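Long-range contact in choline binding protein A (Lactobacillus salivarius str. Ren, PDB 5GT1), which probably helps the bacterium adhere to host intestinal cells as a choline-binding surface protein, this part being its zinc-binding M23-family peptidase domain: residues A[29-43]-A[56-70]. Sequence-based numbering, arbitrary orientation.
With ZN (zinc ion), chain B; ACT (acetate ion), chain C.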
loop_
_atom_site.group_PDB
_atom_site.type_symbol
_atom_site.label_atom_id
_atom_site.label_comp_id
_atom_site.label_asym_id
_atom_site.label_seq_id
_atom_site.Cartn_x
_atom_site.Cartn_y
_atom_site.Cartn_z
ATOM N N PHE A 29 -5.795 8.393 -1.877
ATOM C CA PHE A 29 -6.163 9.506 -2.761
ATOM C C PHE A 29 -7.570 9.927 -2.332
ATOM O O PHE A 29 -8.557 9.424 -2.846
ATOM C CB PHE A 29 -6.074 9.094 -4.242
ATOM C CG PHE A 29 -4.722 8.544 -4.623
ATOM C CD1 PHE A 29 -3.660 9.407 -4.943
ATOM C CD2 PHE A 29 -4.486 7.170 -4.614
ATOM C CE1 PHE A 29 -2.404 8.895 -5.261
ATOM C CE2 PHE A 29 -3.234 6.659 -4.934
ATOM C CZ PHE A 29 -2.194 7.527 -5.251
ATOM N N PRO A 30 -7.652 10.819 -1.327
ATOM C CA PRO A 30 -8.920 10.982 -0.597
ATOM C C PRO A 30 -10.071 11.648 -1.370
ATOM O O PRO A 30 -11.232 11.548 -0.941
ATOM C CB PRO A 30 -8.496 11.793 0.642
ATOM C CG PRO A 30 -7.068 11.396 0.840
ATOM C CD PRO A 30 -6.551 11.456 -0.586
ATOM N N SER A 31 -9.763 12.280 -2.499
ATOM C CA SER A 31 -10.791 12.853 -3.380
ATOM C C SER A 31 -11.609 11.800 -4.142
ATOM O O SER A 31 -12.701 12.083 -4.656
ATOM C CB SER A 31 -10.124 13.731 -4.435
ATOM O OG SER A 31 -9.904 12.968 -5.625
ATOM N N VAL A 32 -11.030 10.611 -4.277
ATOM C CA VAL A 32 -11.675 9.491 -4.912
ATOM C C VAL A 32 -12.270 8.599 -3.811
ATOM O O VAL A 32 -13.353 8.021 -3.968
ATOM C CB VAL A 32 -10.649 8.649 -5.698
ATOM C CG1 VAL A 32 -11.368 7.652 -6.596
ATOM C CG2 VAL A 32 -9.665 9.551 -6.472
ATOM N N GLY A 33 -11.533 8.469 -2.708
ATOM C CA GLY A 33 -11.939 7.590 -1.618
ATOM C C GLY A 33 -11.790 6.161 -2.093
ATOM O O GLY A 33 -10.812 5.830 -2.785
ATOM N N GLU A 34 -12.758 5.313 -1.755
ATOM C CA GLU A 34 -12.665 3.910 -2.135
ATOM C C GLU A 34 -12.591 3.736 -3.653
ATOM O O GLU A 34 -11.767 2.967 -4.162
ATOM C CB GLU A 34 -13.836 3.089 -1.584
ATOM C CG GLU A 34 -13.701 1.602 -1.881
ATOM C CD GLU A 34 -14.861 0.761 -1.335
ATOM O OE1 GLU A 34 -14.997 -0.402 -1.772
ATOM O OE2 GLU A 34 -15.636 1.261 -0.486
ATOM N N GLY A 35 -13.484 4.419 -4.365
ATOM C CA GLY A 35 -13.567 4.278 -5.817
ATOM C C GLY A 35 -13.823 2.850 -6.242
ATOM O O GLY A 35 -14.477 2.091 -5.534
ATOM N N TYR A 36 -13.297 2.472 -7.400
ATOM C CA TYR A 36 -13.570 1.154 -7.976
ATOM C C TYR A 36 -12.269 0.534 -8.451
ATOM O O TYR A 36 -11.358 1.257 -8.876
ATOM C CB TYR A 36 -14.538 1.287 -9.161
ATOM C CG TYR A 36 -15.775 2.081 -8.825
ATOM C CD1 TYR A 36 -16.830 1.493 -8.113
ATOM C CD2 TYR A 36 -15.890 3.421 -9.203
ATOM C CE1 TYR A 36 -17.969 2.226 -7.783
ATOM C CE2 TYR A 36 -17.036 4.165 -8.891
ATOM C CZ TYR A 36 -18.064 3.558 -8.177
ATOM O OH TYR A 36 -19.190 4.281 -7.853
ATOM N N PHE A 37 -12.201 -0.791 -8.410
ATOM C CA PHE A 37 -10.998 -1.527 -8.795
ATOM C C PHE A 37 -11.323 -2.599 -9.810
ATOM O O PHE A 37 -12.377 -3.235 -9.717
ATOM C CB PHE A 37 -10.407 -2.202 -7.555
ATOM C CG PHE A 37 -10.065 -1.244 -6.460
ATOM C CD1 PHE A 37 -8.815 -0.617 -6.437
ATOM C CD2 PHE A 37 -10.989 -0.958 -5.448
ATOM C CE1 PHE A 37 -8.489 0.260 -5.412
ATOM C CE2 PHE A 37 -10.672 -0.069 -4.437
ATOM C CZ PHE A 37 -9.423 0.552 -4.426
ATOM N N SER A 38 -10.411 -2.841 -10.748
ATOM C CA SER A 38 -10.583 -3.942 -11.689
ATOM C C SER A 38 -10.198 -5.252 -10.997
ATOM O O SER A 38 -9.591 -5.241 -9.916
ATOM C CB SER A 38 -9.696 -3.719 -12.905
ATOM O OG SER A 38 -8.341 -3.908 -12.527
ATOM N N GLY A 39 -10.523 -6.383 -11.624
ATOM C CA GLY A 39 -10.202 -7.697 -11.048
ATOM C C GLY A 39 -8.716 -7.828 -10.721
ATOM O O GLY A 39 -8.359 -8.318 -9.645
ATOM N N ALA A 40 -7.868 -7.348 -11.631
ATOM C CA ALA A 40 -6.402 -7.401 -11.475
ATOM C C ALA A 40 -5.880 -6.538 -10.309
ATOM O O ALA A 40 -4.912 -6.918 -9.628
ATOM C CB ALA A 40 -5.703 -7.034 -12.779
ATOM N N GLN A 41 -6.540 -5.405 -10.059
ATOM C CA GLN A 41 -6.108 -4.498 -9.004
ATOM C C GLN A 41 -6.450 -4.954 -7.581
ATOM O O GLN A 41 -5.779 -4.570 -6.623
ATOM C CB GLN A 41 -6.707 -3.121 -9.239
ATOM C CG GLN A 41 -6.123 -2.435 -10.459
ATOM C CD GLN A 41 -6.845 -1.145 -10.767
ATOM O OE1 GLN A 41 -8.070 -1.064 -10.661
ATOM N NE2 GLN A 41 -6.092 -0.129 -11.149
ATOM N N LEU A 42 -7.495 -5.768 -7.448
ATOM C CA LEU A 42 -7.969 -6.186 -6.130
ATOM C C LEU A 42 -6.984 -7.108 -5.419
ATOM O O LEU A 42 -6.165 -7.766 -6.064
ATOM C CB LEU A 42 -9.315 -6.900 -6.262
ATOM C CG LEU A 42 -10.529 -6.039 -6.636
ATOM C CD1 LEU A 42 -11.678 -6.968 -6.999
ATOM C CD2 LEU A 42 -10.918 -5.126 -5.482
ATOM N N PHE A 43 -7.076 -7.149 -4.094
ATOM C CA PHE A 43 -6.302 -8.082 -3.291
ATOM C C PHE A 43 -6.814 -9.519 -3.481
ATOM O O PHE A 43 -8.021 -9.738 -3.693
ATOM C CB PHE A 43 -6.370 -7.692 -1.808
ATOM C CG PHE A 43 -5.746 -8.715 -0.896
ATOM C CD1 PHE A 43 -4.391 -8.641 -0.575
ATOM C CD2 PHE A 43 -6.509 -9.782 -0.390
ATOM C CE1 PHE A 43 -3.803 -9.605 0.238
ATOM C CE2 PHE A 43 -5.918 -10.745 0.422
ATOM C CZ PHE A 43 -4.571 -10.645 0.747
ATOM N N PHE A 56 -2.192 -14.800 -7.318
ATOM C CA PHE A 56 -2.394 -14.092 -6.053
ATOM C C PHE A 56 -1.805 -12.691 -6.106
ATOM O O PHE A 56 -0.652 -12.501 -6.526
ATOM C CB PHE A 56 -1.766 -14.867 -4.898
ATOM C CG PHE A 56 -1.918 -14.197 -3.555
ATOM C CD1 PHE A 56 -3.163 -14.126 -2.934
ATOM C CD2 PHE A 56 -0.818 -13.638 -2.906
ATOM C CE1 PHE A 56 -3.311 -13.508 -1.697
ATOM C CE2 PHE A 56 -0.959 -13.026 -1.662
ATOM C CZ PHE A 56 -2.209 -12.967 -1.060
ATOM N N HIS A 57 -2.602 -11.714 -5.676
ATOM C CA HIS A 57 -2.157 -10.324 -5.579
ATOM C C HIS A 57 -2.091 -9.962 -4.115
ATOM O O HIS A 57 -3.125 -9.957 -3.428
ATOM C CB HIS A 57 -3.132 -9.423 -6.329
ATOM C CG HIS A 57 -2.697 -7.975 -6.415
ATOM N ND1 HIS A 57 -3.578 -6.949 -6.350
ATOM C CD2 HIS A 57 -1.421 -7.398 -6.530
ATOM C CE1 HIS A 57 -2.900 -5.778 -6.438
ATOM N NE2 HIS A 57 -1.585 -6.055 -6.549
ATOM N N ASP A 58 -0.891 -9.643 -3.627
ATOM C CA ASP A 58 -0.658 -9.437 -2.190
ATOM C C ASP A 58 -0.952 -8.005 -1.711
ATOM O O ASP A 58 -0.516 -7.607 -0.630
ATOM C CB ASP A 58 0.787 -9.849 -1.791
ATOM C CG ASP A 58 1.869 -8.910 -2.350
ATOM O OD1 ASP A 58 1.616 -8.151 -3.319
ATOM O OD2 ASP A 58 2.995 -8.927 -1.804
ATOM N N GLY A 59 -1.665 -7.228 -2.515
ATOM C CA GLY A 59 -1.932 -5.846 -2.140
ATOM C C GLY A 59 -3.095 -5.315 -2.925
ATOM O O GLY A 59 -3.841 -6.090 -3.528
ATOM N N LEU A 60 -3.243 -3.992 -2.907
ATOM C CA LEU A 60 -4.321 -3.303 -3.602
ATOM C C LEU A 60 -3.697 -2.225 -4.486
ATOM O O LEU A 60 -2.926 -1.402 -3.999
ATOM C CB LEU A 60 -5.261 -2.667 -2.577
ATOM C CG LEU A 60 -6.509 -1.944 -3.131
ATOM C CD1 LEU A 60 -7.395 -2.901 -3.921
ATOM C CD2 LEU A 60 -7.288 -1.288 -1.993
ATOM N N ASP A 61 -4.025 -2.253 -5.774
ATOM C CA ASP A 61 -3.489 -1.276 -6.719
ATOM C C ASP A 61 -4.431 -0.087 -6.924
ATOM O O ASP A 61 -5.623 -0.265 -7.195
ATOM C CB ASP A 61 -3.273 -1.919 -8.080
ATOM C CG ASP A 61 -2.151 -2.941 -8.080
ATOM O OD1 ASP A 61 -1.366 -3.002 -7.113
ATOM O OD2 ASP A 61 -2.054 -3.663 -9.092
ATOM N N PHE A 62 -3.885 1.120 -6.829
ATOM C CA PHE A 62 -4.640 2.343 -7.093
ATOM C C PHE A 62 -4.043 2.950 -8.356
ATOM O O PHE A 62 -2.948 3.505 -8.297
ATOM C CB PHE A 62 -4.444 3.319 -5.920
ATOM C CG PHE A 62 -5.038 2.840 -4.609
ATOM C CD1 PHE A 62 -6.259 3.354 -4.169
ATOM C CD2 PHE A 62 -4.365 1.910 -3.805
ATOM C CE1 PHE A 62 -6.819 2.926 -2.966
ATOM C CE2 PHE A 62 -4.913 1.489 -2.588
ATOM C CZ PHE A 62 -6.142 2.005 -2.176
ATOM N N GLY A 63 -4.731 2.806 -9.492
ATOM C CA GLY A 63 -4.221 3.329 -10.767
ATOM C C GLY A 63 -4.385 4.826 -10.890
ATOM O O GLY A 63 -5.281 5.415 -10.276
ATOM N N SER A 64 -3.522 5.463 -11.679
ATOM C CA SER A 64 -3.648 6.909 -11.897
ATOM C C SER A 64 -4.963 7.257 -12.608
ATOM O O SER A 64 -5.458 8.355 -12.479
ATOM C CB SER A 64 -2.454 7.448 -12.688
ATOM O OG SER A 64 -2.371 6.819 -13.962
ATOM N N ILE A 65 -5.526 6.300 -13.348
ATOM C CA ILE A 65 -6.816 6.511 -14.033
ATOM C C ILE A 65 -8.006 6.338 -13.087
ATOM O O ILE A 65 -8.857 7.234 -12.971
ATOM C CB ILE A 65 -6.978 5.582 -15.254
ATOM C CG1 ILE A 65 -5.882 5.876 -16.289
ATOM C CG2 ILE A 65 -8.341 5.792 -15.908
ATOM C CD1 ILE A 65 -5.637 4.734 -17.253
ATOM N N ASP A 66 -8.071 5.189 -12.423
ATOM C CA ASP A 66 -9.179 4.873 -11.508
ATOM C C ASP A 66 -9.147 5.661 -10.187
ATOM O O ASP A 66 -10.206 5.964 -9.604
ATOM C CB ASP A 66 -9.203 3.375 -11.216
ATOM C CG ASP A 66 -7.827 2.826 -10.908
ATOM O OD1 ASP A 66 -7.513 2.600 -9.723
ATOM O OD2 ASP A 66 -7.048 2.630 -11.860
ATOM N N HIS A 67 -7.938 5.990 -9.711
ATOM C CA HIS A 67 -7.774 6.757 -8.463
ATOM C C HIS A 67 -6.828 7.900 -8.684
ATOM O O HIS A 67 -5.673 7.853 -8.225
ATOM C CB HIS A 67 -7.283 5.854 -7.322
ATOM C CG HIS A 67 -8.301 4.836 -6.891
ATOM N ND1 HIS A 67 -8.588 3.742 -7.631
ATOM C CD2 HIS A 67 -9.143 4.804 -5.792
ATOM C CE1 HIS A 67 -9.559 3.031 -7.018
ATOM N NE2 HIS A 67 -9.896 3.681 -5.893
ATOM N N PRO A 68 -7.300 8.947 -9.399
ATOM C CA PRO A 68 -6.414 10.042 -9.784
ATOM C C PRO A 68 -5.925 10.852 -8.593
ATOM O O PRO A 68 -6.575 10.911 -7.543
ATOM C CB PRO A 68 -7.279 10.905 -10.739
ATOM C CG PRO A 68 -8.694 10.544 -10.419
ATOM C CD PRO A 68 -8.667 9.115 -9.949
ATOM N N GLY A 69 -4.738 11.422 -8.752
ATOM C CA GLY A 69 -4.169 12.286 -7.739
ATOM C C GLY A 69 -2.661 12.218 -7.815
ATOM O O GLY A 69 -2.108 11.325 -8.438
ATOM N N SER A 70 -1.999 13.179 -7.196
ATOM C CA SER A 70 -0.553 13.215 -7.212
ATOM C C SER A 70 0.013 12.771 -5.871
ATOM O O SER A 70 0.750 11.781 -5.804
ATOM C CB SER A 70 -0.065 14.620 -7.599
ATOM O OG SER A 70 1.351 14.619 -7.715
HETATM ZN ZN ZN B . -0.053 -4.690 -7.112
HETATM C C ACT C . -3.734 14.322 -3.945
HETATM O O ACT C . -3.979 14.986 -2.909
HETATM O OXT ACT C . -3.275 14.881 -4.965
HETATM C CH3 ACT C . -3.887 12.842 -3.975
HETATM O O HOH W 1 -7.026 12.385 -5.123
HETATM O O HOH W 2 0.022 -5.263 -9.562
HETATM O O HOH W 3 1.563 -6.290 -7.356
HETATM O O HOH W 4 1.438 -3.642 -8.238
#
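Phe37 takes His67 CE1 over one face of its ring, in an offset stack with centroids 4.6 Å apart, while Leu60 CD1 makes a CH-pi contact with the opposite face. The ring's edge is turned into the face of Phe62, planes at 82°, completing a three-ring aromatic cluster. Both ring nitrogens of His67 are engaged in its own plane: NE2 donates to Glu34 O at 2.6 Å, nearly straight at 177°, and ND1 to Asp66 OD1. That oxygen also accepts from Gly63 N, and the other carboxylate oxygen, OD2, is met from above its plane by Gln41 NE2 at 3.0 Å. With an asparagine in place of Asp66, an NH2 would replace one of the two acceptor oxygens, which would probably leave either Gln41 NE2 or the pair His67 ND1 and Gly63 N without an acceptor. The loop 29-43 runs along strand 56-63 and the turn that follows it; the strand carries the HxxxD motif of M23 peptidases, which supplies His57 and Asp61 to the zinc, His137 being the third protein ligand. Backbone carbonyls of the loop form a second shell: Leu42 O holds the His57 ring through ND1 at 2.7 Å, and Gln41 O holds the strand at Asp61 N. With CG of His57 anti to the backbone N (chi1 -174°), its ring reaches between Leu42 O and the metal. Just before it, Phe56 turns its edge to the face of Phe43 in an offset edge-to-face pair.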